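Local structure of nodulation fucosyltransferase NodZ (2HHC) at residues W20-S24 with A130-C136; V37-R41 with S51-P55; E62-G66 with L143-I148; F85-W89 with E107-L111. The protein is a nodulation fucosyltransferase of the GT-B clan, a glycosyltransferase fold typically built from two Rossmann-like domains. One frame throughout, in Å; residues are numbered along the deposited sequence.

Contact 1 (W20-S24 with A130-C136); sequences WSLAS and ACLMWRC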
loop_
_atom_site.group_PDB
_atom_site.type_symbol
_atom_site.label_atom_id
_atom_site.label_comp_id
_atom_site.label_asym_id
_atom_site.label_seq_id
_atom_site.Cartn_x
_atom_site.Cartn_y
_atom_site.Cartn_z
ATOM N N TRP A 20 -3.035 3.061 -1.838
ATOM C CA TRP A 20 -4.511 3.013 -1.939
ATOM C C TRP A 20 -5.052 4.443 -1.701
ATOM O O TRP A 20 -5.901 4.936 -2.422
ATOM C CB TRP A 20 -5.028 2.063 -0.893
ATOM C CG TRP A 20 -6.437 1.546 -1.099
ATOM C CD1 TRP A 20 -7.461 2.116 -1.845
ATOM C CD2 TRP A 20 -6.956 0.348 -0.572
ATOM N NE1 TRP A 20 -8.565 1.321 -1.793
ATOM C CE2 TRP A 20 -8.296 0.219 -1.016
ATOM C CE3 TRP A 20 -6.426 -0.636 0.256
ATOM C CZ2 TRP A 20 -9.089 -0.846 -0.635
ATOM C CZ3 TRP A 20 -7.207 -1.676 0.646
ATOM C CH2 TRP A 20 -8.544 -1.769 0.226
ATOM N N SER A 21 -4.539 5.120 -0.657
ATOM C CA SER A 21 -4.934 6.494 -0.376
ATOM C C SER A 21 -4.597 7.437 -1.521
ATOM O O SER A 21 -5.367 8.329 -1.841
ATOM C CB SER A 21 -4.302 6.950 0.947
ATOM O OG SER A 21 -4.761 6.225 2.073
ATOM N N LEU A 22 -3.478 7.162 -2.175
ATOM C CA LEU A 22 -3.102 7.920 -3.396
ATOM C C LEU A 22 -4.129 7.762 -4.491
ATOM O O LEU A 22 -4.524 8.717 -5.154
ATOM C CB LEU A 22 -1.744 7.485 -3.925
ATOM C CG LEU A 22 -1.188 8.199 -5.160
ATOM C CD1 LEU A 22 -1.095 9.680 -4.865
ATOM C CD2 LEU A 22 0.117 7.617 -5.485
ATOM N N ALA A 23 -4.585 6.519 -4.729
ATOM C CA ALA A 23 -5.610 6.247 -5.749
ATOM C C ALA A 23 -6.888 7.091 -5.472
ATOM O O ALA A 23 -7.508 7.628 -6.375
ATOM C CB ALA A 23 -5.912 4.785 -5.794
ATOM N N SER A 24 -7.248 7.211 -4.208
ATOM C CA SER A 24 -8.417 8.027 -3.849
ATOM C C SER A 24 -8.233 9.513 -4.175
ATOM O O SER A 24 -9.162 10.138 -4.727
ATOM C CB SER A 24 -8.779 7.804 -2.399
ATOM O OG SER A 24 -9.145 6.445 -2.189
ATOM N N ALA A 130 -5.399 11.629 5.875
ATOM C CA ALA A 130 -6.063 10.580 6.585
ATOM C C ALA A 130 -6.053 9.329 5.709
ATOM O O ALA A 130 -5.689 9.378 4.536
ATOM C CB ALA A 130 -7.477 10.958 6.909
ATOM N N CYS A 131 -6.511 8.224 6.256
ATOM C CA CYS A 131 -6.579 6.985 5.513
ATOM C C CYS A 131 -7.736 7.044 4.532
ATOM O O CYS A 131 -8.874 7.253 4.939
ATOM C CB CYS A 131 -6.780 5.826 6.441
ATOM S SG CYS A 131 -6.748 4.234 5.609
ATOM N N LEU A 132 -7.443 6.838 3.258
ATOM C CA LEU A 132 -8.456 6.849 2.208
ATOM C C LEU A 132 -8.571 5.478 1.537
ATOM O O LEU A 132 -9.086 5.368 0.403
ATOM C CB LEU A 132 -8.235 7.994 1.212
ATOM C CG LEU A 132 -8.411 9.401 1.814
ATOM C CD1 LEU A 132 -8.199 10.425 0.756
ATOM C CD2 LEU A 132 -9.809 9.608 2.417
ATOM N N MET A 133 -8.160 4.437 2.244
ATOM C CA MET A 133 -8.468 3.090 1.826
ATOM C C MET A 133 -9.950 2.963 1.664
ATOM O O MET A 133 -10.695 3.445 2.475
ATOM C CB MET A 133 -7.905 2.035 2.818
ATOM C CG MET A 133 -6.412 1.991 2.795
ATOM S SD MET A 133 -5.673 1.126 4.212
ATOM C CE MET A 133 -6.503 -0.409 4.211
ATOM N N TRP A 134 -10.357 2.281 0.583
ATOM C CA TRP A 134 -11.762 1.986 0.220
ATOM C C TRP A 134 -12.530 3.210 -0.308
ATOM O O TRP A 134 -13.752 3.118 -0.514
ATOM C CB TRP A 134 -12.561 1.356 1.361
ATOM C CG TRP A 134 -11.964 0.149 1.966
ATOM C CD1 TRP A 134 -11.275 0.084 3.119
ATOM C CD2 TRP A 134 -11.961 -1.158 1.418
ATOM N NE1 TRP A 134 -10.844 -1.194 3.340
ATOM C CE2 TRP A 134 -11.272 -1.988 2.334
ATOM C CE3 TRP A 134 -12.504 -1.727 0.273
ATOM C CZ2 TRP A 134 -11.109 -3.367 2.126
ATOM C CZ3 TRP A 134 -12.333 -3.108 0.055
ATOM C CH2 TRP A 134 -11.627 -3.894 0.975
ATOM N N ARG A 135 -11.859 4.331 -0.516
ATOM C CA ARG A 135 -12.605 5.560 -0.917
ATOM C C ARG A 135 -12.369 5.883 -2.393
ATOM O O ARG A 135 -12.266 7.042 -2.824
ATOM C CB ARG A 135 -12.207 6.733 -0.007
ATOM C CG ARG A 135 -12.421 6.489 1.502
ATOM C CD ARG A 135 -13.762 6.079 1.848
ATOM N NE ARG A 135 -14.096 6.205 3.282
ATOM C CZ ARG A 135 -13.882 5.274 4.223
ATOM N NH1 ARG A 135 -13.287 4.119 3.970
ATOM N NH2 ARG A 135 -14.296 5.502 5.465
ATOM N N CYS A 136 -12.294 4.819 -3.180
ATOM C CA CYS A 136 -12.167 4.914 -4.629
ATOM C C CYS A 136 -12.477 3.572 -5.251
ATOM O O CYS A 136 -12.697 2.564 -4.580
ATOM C CB CYS A 136 -10.751 5.304 -5.018
ATOM S SG CYS A 136 -9.480 4.074 -4.598
HETATM O O HOH W 1 -11.000 0.832 -3.332
HETATM O O HOH W 2 -11.823 9.127 -4.708
#
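W20, S21 and S24 of helix 15-32 receive the type II beta turn L132-R135, part of the loop between strand 125-128 and helix 138-147 in the Rossmann-like N-terminal half. The indole of W20 contributes the largest share of the packing, its CG swung opposite the backbone N (chi1 -162°), which lays the ring against M133, the two side chains crossing at about a right angle. M133 CA sits almost squarely over the five-membered ring, 3.8 Å from its centroid, while M133 CG rests near W20 CE3. The far edge of the same indole, led by W20 CH2, points into the face of W134 in an edge-to-face pair with the planes 57° apart. C136 SG approaches the W20 ring at its edge. Although W20 NE1 and W134 N lie close, both are donors; W20 NE1 instead donates a hydrogen bond to a water that in turn donates to C136 O. L132 N donates to S21 OG at 3.0 Å, a hydroxyl also bonded to D17 OD1. In the modelled conformer of S24, OG donates to L132 O at 2.8 Å, tilted 25° from the carbonyl plane, and the turn's own R135 N reaches that oxygen from the opposite face.

Contact 2 (V37-R41 with S51-P55); sequences VIDWR and SNAFP
N52 supplies the main polar link to strand 35-39, a parallel strand of the N-terminal Rossmann-like sheet, and the residues after it, using both ends of its amide. ND2 donates to I38 O at 2.9 Å, in the carbonyl plane. OD1 accepts from W40 N at 2.9 Å, from above the carbonyl plane, and also takes a weak capping bond from F54 N at the start of helix 54-57. A weak backbone bond runs from A53 N to W40 O.

The apolar layer combines two aromatic rings with I38. F54 turns the CD1 side of its edge toward the face of W40, the ring planes 72° apart. I38 CG2 lies over that same W40 face, while I38 CD1 covers a face of F54 in a CH-pi contact, 4.1 Å from the centroid.

R41 grips D39 side-on, NE to OD1 and NH2 to OD2, each at 2.9 Å. R41 N reaches OD1 from the other face, closing an Asx turn. R10 also bridges D39, and N76 accepts from R41 NH1.

One neutral amide thus satisfies backbone groups of I38 and W40, while D39, between two arginines, would probably stay ionised.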
loop_
_atom_site.group_PDB
_atom_site.type_symbol
_atom_site.label_atom_id
_atom_site.label_comp_id
_atom_site.label_asym_id
_atom_site.label_seq_id
_atom_site.Cartn_x
_atom_site.Cartn_y
_atom_site.Cartn_z
ATOM N N VAL A 37 -0.722 16.274 -6.010
ATOM C CA VAL A 37 0.555 16.421 -5.349
ATOM C C VAL A 37 0.739 15.195 -4.436
ATOM O O VAL A 37 -0.116 14.865 -3.590
ATOM C CB VAL A 37 0.546 17.670 -4.452
ATOM C CG1 VAL A 37 1.869 17.823 -3.749
ATOM C CG2 VAL A 37 0.197 18.926 -5.232
ATOM N N ILE A 38 1.831 14.457 -4.623
ATOM C CA ILE A 38 2.161 13.284 -3.811
ATOM C C ILE A 38 3.132 13.777 -2.740
ATOM O O ILE A 38 4.258 14.162 -3.057
ATOM C CB ILE A 38 2.770 12.159 -4.639
ATOM C CG1 ILE A 38 1.918 11.847 -5.876
ATOM C CG2 ILE A 38 2.963 10.930 -3.727
ATOM C CD1 ILE A 38 2.428 10.694 -6.746
ATOM N N ASP A 39 2.653 13.835 -1.514
ATOM C CA ASP A 39 3.418 14.436 -0.391
ATOM C C ASP A 39 3.693 13.386 0.669
ATOM O O ASP A 39 2.874 13.117 1.578
ATOM C CB ASP A 39 2.682 15.614 0.199
ATOM C CG ASP A 39 3.444 16.255 1.320
ATOM O OD1 ASP A 39 4.593 15.869 1.627
ATOM O OD2 ASP A 39 2.830 17.183 1.936
ATOM N N TRP A 40 4.806 12.685 0.498
ATOM C CA TRP A 40 5.234 11.649 1.417
ATOM C C TRP A 40 6.349 12.131 2.351
ATOM O O TRP A 40 7.153 11.365 2.858
ATOM C CB TRP A 40 5.653 10.394 0.693
ATOM C CG TRP A 40 4.518 9.657 0.032
ATOM C CD1 TRP A 40 3.197 10.010 -0.043
ATOM C CD2 TRP A 40 4.655 8.437 -0.746
ATOM N NE1 TRP A 40 2.496 9.058 -0.744
ATOM C CE2 TRP A 40 3.376 8.071 -1.160
ATOM C CE3 TRP A 40 5.721 7.593 -1.012
ATOM C CZ2 TRP A 40 3.151 6.928 -1.932
ATOM C CZ3 TRP A 40 5.514 6.467 -1.723
ATOM C CH2 TRP A 40 4.219 6.136 -2.175
ATOM N N ARG A 41 6.380 13.437 2.643
ATOM C CA ARG A 41 7.224 13.963 3.730
ATOM C C ARG A 41 6.830 13.333 5.034
ATOM O O ARG A 41 5.646 13.199 5.323
ATOM C CB ARG A 41 7.083 15.491 3.839
ATOM C CG ARG A 41 7.767 16.227 2.678
ATOM C CD ARG A 41 7.596 17.747 2.703
ATOM N NE ARG A 41 6.204 18.069 2.536
ATOM C CZ ARG A 41 5.710 19.293 2.635
ATOM N NH1 ARG A 41 6.552 20.297 2.807
ATOM N NH2 ARG A 41 4.393 19.504 2.544
ATOM N N SER A 51 11.994 15.576 3.682
ATOM C CA SER A 51 12.293 15.008 2.381
ATOM C C SER A 51 11.066 14.271 1.878
ATOM O O SER A 51 10.489 13.430 2.622
ATOM C CB SER A 51 13.442 14.018 2.538
ATOM O OG SER A 51 13.730 13.419 1.317
ATOM N N ASN A 52 10.637 14.522 0.627
ATOM C CA ASN A 52 9.502 13.798 0.109
ATOM C C ASN A 52 9.941 12.387 -0.241
ATOM O O ASN A 52 10.834 12.246 -1.050
ATOM C CB ASN A 52 8.978 14.537 -1.128
ATOM C CG ASN A 52 7.625 14.056 -1.607
ATOM O OD1 ASN A 52 7.167 12.995 -1.200
ATOM N ND2 ASN A 52 6.977 14.832 -2.463
ATOM N N ALA A 53 9.385 11.387 0.424
ATOM C CA ALA A 53 9.848 10.012 0.244
ATOM C C ALA A 53 9.495 9.422 -1.098
ATOM O O ALA A 53 10.097 8.419 -1.494
ATOM C CB ALA A 53 9.268 9.130 1.329
ATOM N N PHE A 54 8.517 9.968 -1.806
ATOM C CA PHE A 54 8.082 9.299 -3.052
ATOM C C PHE A 54 9.276 9.007 -4.005
ATOM O O PHE A 54 9.425 7.863 -4.483
ATOM C CB PHE A 54 6.911 10.033 -3.731
ATOM C CG PHE A 54 6.398 9.345 -4.943
ATOM C CD1 PHE A 54 5.434 8.357 -4.870
ATOM C CD2 PHE A 54 6.905 9.690 -6.160
ATOM C CE1 PHE A 54 4.984 7.759 -6.074
ATOM C CE2 PHE A 54 6.488 9.082 -7.363
ATOM C CZ PHE A 54 5.485 8.113 -7.270
ATOM N N PRO A 55 10.133 10.000 -4.359
ATOM C CA PRO A 55 11.263 9.722 -5.240
ATOM C C PRO A 55 12.363 8.806 -4.723
ATOM O O PRO A 55 13.227 8.421 -5.447
ATOM C CB PRO A 55 11.838 11.116 -5.535
ATOM C CG PRO A 55 10.775 12.069 -5.121
ATOM C CD PRO A 55 10.015 11.428 -4.047
#

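Contact 3 (E62-G66 with L143-I148); sequences EDIAG and LIFRNI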
loop_
_atom_site.group_PDB
_atom_site.type_symbol
_atom_site.label_atom_id
_atom_site.label_comp_id
_atom_site.label_asym_id
_atom_site.label_seq_id
_atom_site.Cartn_x
_atom_site.Cartn_y
_atom_site.Cartn_z
ATOM N N GLU A 62 5.131 12.865 -13.872
ATOM C CA GLU A 62 4.516 14.202 -14.052
ATOM C C GLU A 62 3.049 14.131 -14.501
ATOM O O GLU A 62 2.383 15.179 -14.585
ATOM C CB GLU A 62 5.369 15.107 -14.944
ATOM C CG GLU A 62 6.813 15.261 -14.384
ATOM C CD GLU A 62 7.796 14.140 -14.863
ATOM O OE1 GLU A 62 7.571 13.518 -15.937
ATOM O OE2 GLU A 62 8.817 13.875 -14.178
ATOM N N ASP A 63 2.576 12.944 -14.821
ATOM C CA ASP A 63 1.202 12.711 -15.247
ATOM C C ASP A 63 0.780 11.308 -14.934
ATOM O O ASP A 63 1.545 10.396 -15.197
ATOM C CB ASP A 63 1.081 12.955 -16.757
ATOM C CG ASP A 63 -0.321 12.719 -17.271
ATOM O OD1 ASP A 63 -0.677 11.536 -17.503
ATOM O OD2 ASP A 63 -1.061 13.728 -17.438
ATOM N N ILE A 64 -0.418 11.124 -14.370
ATOM C CA ILE A 64 -1.007 9.792 -14.204
ATOM C C ILE A 64 -2.344 9.821 -14.870
ATOM O O ILE A 64 -3.276 10.510 -14.441
ATOM C CB ILE A 64 -1.124 9.356 -12.700
ATOM C CG1 ILE A 64 0.271 9.232 -12.063
ATOM C CG2 ILE A 64 -1.969 8.061 -12.574
ATOM C CD1 ILE A 64 0.260 9.030 -10.580
ATOM N N ALA A 65 -2.397 9.142 -16.021
ATOM C CA ALA A 65 -3.640 9.023 -16.753
ATOM C C ALA A 65 -4.399 10.335 -16.962
ATOM O O ALA A 65 -5.615 10.474 -16.712
ATOM C CB ALA A 65 -4.526 7.947 -16.157
ATOM N N GLY A 66 -3.649 11.360 -17.373
ATOM C CA GLY A 66 -4.229 12.673 -17.695
ATOM C C GLY A 66 -4.240 13.721 -16.602
ATOM O O GLY A 66 -4.547 14.915 -16.836
ATOM N N LEU A 143 -4.945 1.618 -11.692
ATOM C CA LEU A 143 -4.309 2.688 -12.470
ATOM C C LEU A 143 -3.060 3.213 -11.794
ATOM O O LEU A 143 -2.040 3.431 -12.406
ATOM C CB LEU A 143 -5.340 3.734 -12.840
ATOM C CG LEU A 143 -4.784 4.578 -13.954
ATOM C CD1 LEU A 143 -5.910 4.957 -14.850
ATOM C CD2 LEU A 143 -4.090 5.742 -13.255
ATOM N N ILE A 144 -3.085 3.381 -10.491
ATOM C CA ILE A 144 -1.895 3.856 -9.783
ATOM C C ILE A 144 -0.784 2.835 -9.920
ATOM O O ILE A 144 0.350 3.195 -10.243
ATOM C CB ILE A 144 -2.204 4.092 -8.285
ATOM C CG1 ILE A 144 -3.090 5.344 -8.131
ATOM C CG2 ILE A 144 -0.991 4.201 -7.452
ATOM C CD1 ILE A 144 -2.556 6.624 -8.635
ATOM N N PHE A 145 -1.056 1.562 -9.659
ATOM C CA PHE A 145 0.025 0.540 -9.784
ATOM C C PHE A 145 0.632 0.448 -11.153
ATOM O O PHE A 145 1.798 0.109 -11.325
ATOM C CB PHE A 145 -0.440 -0.805 -9.241
ATOM C CG PHE A 145 -0.416 -0.891 -7.743
ATOM C CD1 PHE A 145 0.780 -1.057 -7.052
ATOM C CD2 PHE A 145 -1.551 -0.841 -7.046
ATOM C CE1 PHE A 145 0.812 -1.154 -5.707
ATOM C CE2 PHE A 145 -1.506 -0.911 -5.654
ATOM C CZ PHE A 145 -0.305 -1.051 -5.034
ATOM N N ARG A 146 -0.176 0.682 -12.178
ATOM C CA ARG A 146 0.302 0.602 -13.553
ATOM C C ARG A 146 1.065 1.838 -14.002
ATOM O O ARG A 146 1.762 1.727 -14.999
ATOM C CB ARG A 146 -0.867 0.324 -14.525
ATOM C CG ARG A 146 -1.473 -1.049 -14.406
ATOM C CD ARG A 146 -2.636 -1.261 -15.403
ATOM N NE ARG A 146 -2.147 -1.131 -16.725
ATOM C CZ ARG A 146 -1.561 -2.105 -17.380
ATOM N NH1 ARG A 146 -1.496 -3.315 -16.816
ATOM N NH2 ARG A 146 -1.106 -1.891 -18.585
ATOM N N ASN A 147 0.917 2.985 -13.321
ATOM C CA ASN A 147 1.378 4.250 -13.824
ATOM C C ASN A 147 2.351 4.997 -12.971
ATOM O O ASN A 147 2.597 6.165 -13.188
ATOM C CB ASN A 147 0.146 5.093 -14.215
ATOM C CG ASN A 147 -0.564 4.531 -15.433
ATOM O OD1 ASN A 147 -0.091 4.726 -16.583
ATOM N ND2 ASN A 147 -1.626 3.770 -15.237
ATOM N N ILE A 148 2.903 4.292 -12.004
ATOM C CA ILE A 148 4.115 4.694 -11.296
ATOM C C ILE A 148 5.067 3.492 -11.396
ATOM O O ILE A 148 4.647 2.324 -11.610
ATOM C CB ILE A 148 3.852 5.093 -9.833
ATOM C CG1 ILE A 148 3.426 3.900 -8.974
ATOM C CG2 ILE A 148 2.775 6.198 -9.777
ATOM C CD1 ILE A 148 3.208 4.142 -7.511
HETATM O O HOH W 3 2.432 7.856 -15.361
HETATM O O HOH W 4 0.028 7.632 -17.007
#
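I64 turns CG1 opposite its carbonyl carbon and CG2 opposite its backbone N (chi1 -64°), which parts its branches between different residues of 143-148. Along the CG1 branch, CD1 reaches I148 CG2 at 3.9 Å and, more distantly, the end of I144 at CD1. The CG2 branch faces N147 CB at 4.0 Å and L143 CD2. The two side chains of I64 and L143 run past one another in opposite directions; their closest approach, CG2 to CD2 at 3.2 Å, is doubtful because L143 has alternate conformers. In the modelled conformer L143 also brings CD1 against A65 CB.

No direct hydrogen bond joins the segments; two waters bridge them. One donates to D63 O at 2.7 Å and to N147 O at 2.8 Å; the other accepts from A65 N and donates to N147 OD1. The amide of N147 is fixed from its other end: ND2 donates to L143 O at 2.9 Å, on a lone pair in the carbonyl plane, so OD1 is presented to its water. On the strand side, D63 OD1 accepts from G66 N at 3.0 Å, an Asx motif that ties the turn following the strand.

Strand 63-64 is an outermost strand of the N-terminal sheet, antiparallel to 67-70, and here it meets the C-terminal part of helix 138-147. Helix 15-32 adjoins both partners: W26 touches A65 and donates to I64 O, A23 packs on I144, and L19 packs on I148.

Contact 4 (F85-W89 with E107-L111); sequences FPRWW and ERDEL. With PO4 (phosphate ion), chain B.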
loop_
_atom_site.group_PDB
_atom_site.type_symbol
_atom_site.label_atom_id
_atom_site.label_comp_id
_atom_site.label_asym_id
_atom_site.label_seq_id
_atom_site.Cartn_x
_atom_site.Cartn_y
_atom_site.Cartn_z
ATOM N N PHE A 85 -9.715 22.593 2.033
ATOM C CA PHE A 85 -10.653 21.601 2.547
ATOM C C PHE A 85 -9.804 20.360 2.873
ATOM O O PHE A 85 -8.944 19.972 2.088
ATOM C CB PHE A 85 -11.681 21.220 1.476
ATOM C CG PHE A 85 -12.741 20.274 1.969
ATOM C CD1 PHE A 85 -12.503 18.905 2.015
ATOM C CD2 PHE A 85 -13.928 20.739 2.436
ATOM C CE1 PHE A 85 -13.470 18.037 2.525
ATOM C CE2 PHE A 85 -14.895 19.867 2.912
ATOM C CZ PHE A 85 -14.661 18.530 2.940
ATOM N N PRO A 86 -10.054 19.666 3.983
ATOM C CA PRO A 86 -11.045 19.991 5.025
ATOM C C PRO A 86 -10.789 21.345 5.707
ATOM O O PRO A 86 -9.707 21.923 5.606
ATOM C CB PRO A 86 -10.860 18.836 6.007
ATOM C CG PRO A 86 -10.361 17.711 5.189
ATOM C CD PRO A 86 -9.394 18.380 4.252
ATOM N N ARG A 87 -11.809 21.861 6.366
ATOM C CA ARG A 87 -11.766 23.244 6.876
ATOM C C ARG A 87 -10.679 23.454 7.921
ATOM O O ARG A 87 -10.170 24.561 8.074
ATOM C CB ARG A 87 -13.138 23.665 7.413
ATOM C CG ARG A 87 -14.143 23.691 6.290
ATOM C CD ARG A 87 -15.522 24.273 6.612
ATOM N NE ARG A 87 -16.575 23.418 6.031
ATOM C CZ ARG A 87 -16.654 23.036 4.741
ATOM N NH1 ARG A 87 -15.759 23.432 3.825
ATOM N NH2 ARG A 87 -17.646 22.242 4.342
ATOM N N TRP A 88 -10.317 22.383 8.616
ATOM C CA TRP A 88 -9.214 22.454 9.609
ATOM C C TRP A 88 -7.950 23.075 9.061
ATOM O O TRP A 88 -7.269 23.777 9.763
ATOM C CB TRP A 88 -8.905 21.044 10.089
ATOM C CG TRP A 88 -7.905 20.915 11.207
ATOM C CD1 TRP A 88 -8.181 20.867 12.529
ATOM C CD2 TRP A 88 -6.494 20.687 11.070
ATOM N NE1 TRP A 88 -7.009 20.641 13.250
ATOM C CE2 TRP A 88 -5.965 20.583 12.389
ATOM C CE3 TRP A 88 -5.617 20.622 9.989
ATOM C CZ2 TRP A 88 -4.604 20.322 12.639
ATOM C CZ3 TRP A 88 -4.235 20.438 10.266
ATOM C CH2 TRP A 88 -3.768 20.274 11.569
ATOM N N TRP A 89 -7.679 22.865 7.784
ATOM C CA TRP A 89 -6.475 23.324 7.128
ATOM C C TRP A 89 -6.459 24.817 6.894
ATOM O O TRP A 89 -5.428 25.351 6.461
ATOM C CB TRP A 89 -6.230 22.543 5.815
ATOM C CG TRP A 89 -5.848 21.112 6.166
ATOM C CD1 TRP A 89 -6.677 20.058 6.416
ATOM C CD2 TRP A 89 -4.513 20.642 6.406
ATOM N NE1 TRP A 89 -5.943 18.962 6.776
ATOM C CE2 TRP A 89 -4.616 19.287 6.783
ATOM C CE3 TRP A 89 -3.256 21.221 6.316
ATOM C CZ2 TRP A 89 -3.497 18.510 7.102
ATOM C CZ3 TRP A 89 -2.152 20.445 6.608
ATOM C CH2 TRP A 89 -2.273 19.102 6.994
ATOM N N GLU A 107 -11.621 14.022 9.326
ATOM C CA GLU A 107 -11.287 14.396 7.975
ATOM C C GLU A 107 -11.478 13.270 6.987
ATOM O O GLU A 107 -11.951 13.494 5.890
ATOM C CB GLU A 107 -9.853 14.961 7.901
ATOM C CG GLU A 107 -9.752 16.302 8.621
ATOM C CD GLU A 107 -8.369 16.925 8.619
ATOM O OE1 GLU A 107 -7.580 16.650 7.716
ATOM O OE2 GLU A 107 -8.100 17.749 9.518
ATOM N N ARG A 108 -11.166 12.034 7.359
ATOM C CA ARG A 108 -11.515 10.898 6.508
ATOM C C ARG A 108 -12.984 10.968 6.128
ATOM O O ARG A 108 -13.359 10.750 4.977
ATOM C CB ARG A 108 -11.196 9.605 7.251
ATOM C CG ARG A 108 -11.589 8.302 6.529
ATOM C CD ARG A 108 -11.547 7.141 7.466
ATOM N NE ARG A 108 -12.605 7.379 8.453
ATOM C CZ ARG A 108 -12.634 7.063 9.765
ATOM N NH1 ARG A 108 -11.662 6.371 10.364
ATOM N NH2 ARG A 108 -13.669 7.420 10.487
ATOM N N ASP A 109 -13.823 11.211 7.121
ATOM C CA ASP A 109 -15.260 11.218 6.889
ATOM C C ASP A 109 -15.694 12.410 6.045
ATOM O O ASP A 109 -16.558 12.272 5.178
ATOM C CB ASP A 109 -15.995 11.239 8.191
ATOM C CG ASP A 109 -15.817 9.958 8.987
ATOM O OD1 ASP A 109 -15.332 8.955 8.423
ATOM O OD2 ASP A 109 -16.190 9.977 10.178
ATOM N N GLU A 110 -15.093 13.566 6.298
ATOM C CA GLU A 110 -15.385 14.774 5.534
ATOM C C GLU A 110 -14.978 14.589 4.080
ATOM O O GLU A 110 -15.713 14.979 3.167
ATOM C CB GLU A 110 -14.656 15.966 6.166
ATOM C CG GLU A 110 -15.281 16.354 7.466
ATOM C CD GLU A 110 -14.493 17.272 8.342
ATOM O OE1 GLU A 110 -13.497 17.806 7.918
ATOM O OE2 GLU A 110 -14.948 17.517 9.487
ATOM N N LEU A 111 -13.834 13.980 3.852
ATOM C CA LEU A 111 -13.367 13.737 2.479
ATOM C C LEU A 111 -14.261 12.714 1.763
ATOM O O LEU A 111 -14.563 12.852 0.590
ATOM C CB LEU A 111 -11.928 13.248 2.507
ATOM C CG LEU A 111 -10.873 14.312 2.867
ATOM C CD1 LEU A 111 -9.589 13.617 3.242
ATOM C CD2 LEU A 111 -10.653 15.285 1.682
HETATM P P PO4 B . -12.926 20.234 10.550
HETATM O O1 PO4 B . -13.428 19.086 11.434
HETATM O O2 PO4 B . -12.082 19.774 9.299
HETATM O O3 PO4 B . -14.147 21.014 10.124
HETATM O O4 PO4 B . -12.121 21.150 11.452
HETATM O O HOH W 5 -14.315 20.227 6.454
#
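A cis-proline bend, P86, carries the chain from the edge strand 84-85 into the 3-10 segment 87-89 and sets that corner against helix 101-116. P86 CG rests on E107 CG at 3.8 Å and on L111 CG, the proline ring and the glutamate chain crossing at about a right angle. Before the bend, F85 presents its ring edge to the helix: E110 O lies in the ring plane, 3.7 Å from CZ, and L111 CD2 borders CE1.

Beyond the bend, E107 extends its chain to two tryptophans. W89 NE1 donates to E107 OE1 at 3.0 Å, from within the indole plane and on the syn side of the carboxylate, though 32° out of the carboxylate plane. OE2 comes to 3.4 Å from W88 CB. R99 forms a salt bridge with OE1 and a cation-pi contact with W88, while Q103 donates to OE2, so the buried carboxylate is held at both oxygens. W88 in turn lays CE3 over a face of W89.

A phosphate ion, probably from the crystallisation liquor, sits beside this corner. W88 N donates to phosphate O2 at 3.2 Å, and E110 OE1 approaches the same oxygen to 2.8 Å. A water also bridges the segments, accepting from R87 N at 3.0 Å and donating to E110 OE1 at 2.9 Å.

From the N terminus, helix 15-32 opens contact 1, whose loop closes only at residues 130-136. Contact 2 lies inside that loop and closes early, joining strand 35-39 to the start of helix 54-57. Contact 3 opens next at strand 63-64 and closes at helix 138-147, after contact 1 has closed, so the two cross. Contact 4, between the corner after strand 84-85 and helix 101-116, nests within both. Contact 1 touches the other three: L22 meets I38, A23 meets I144, and C131 O meets R108 CG. F54 and I148 join contacts 2 and 3, whereas contact 4 stays about 15 Å from contact 3 at the nearest atoms.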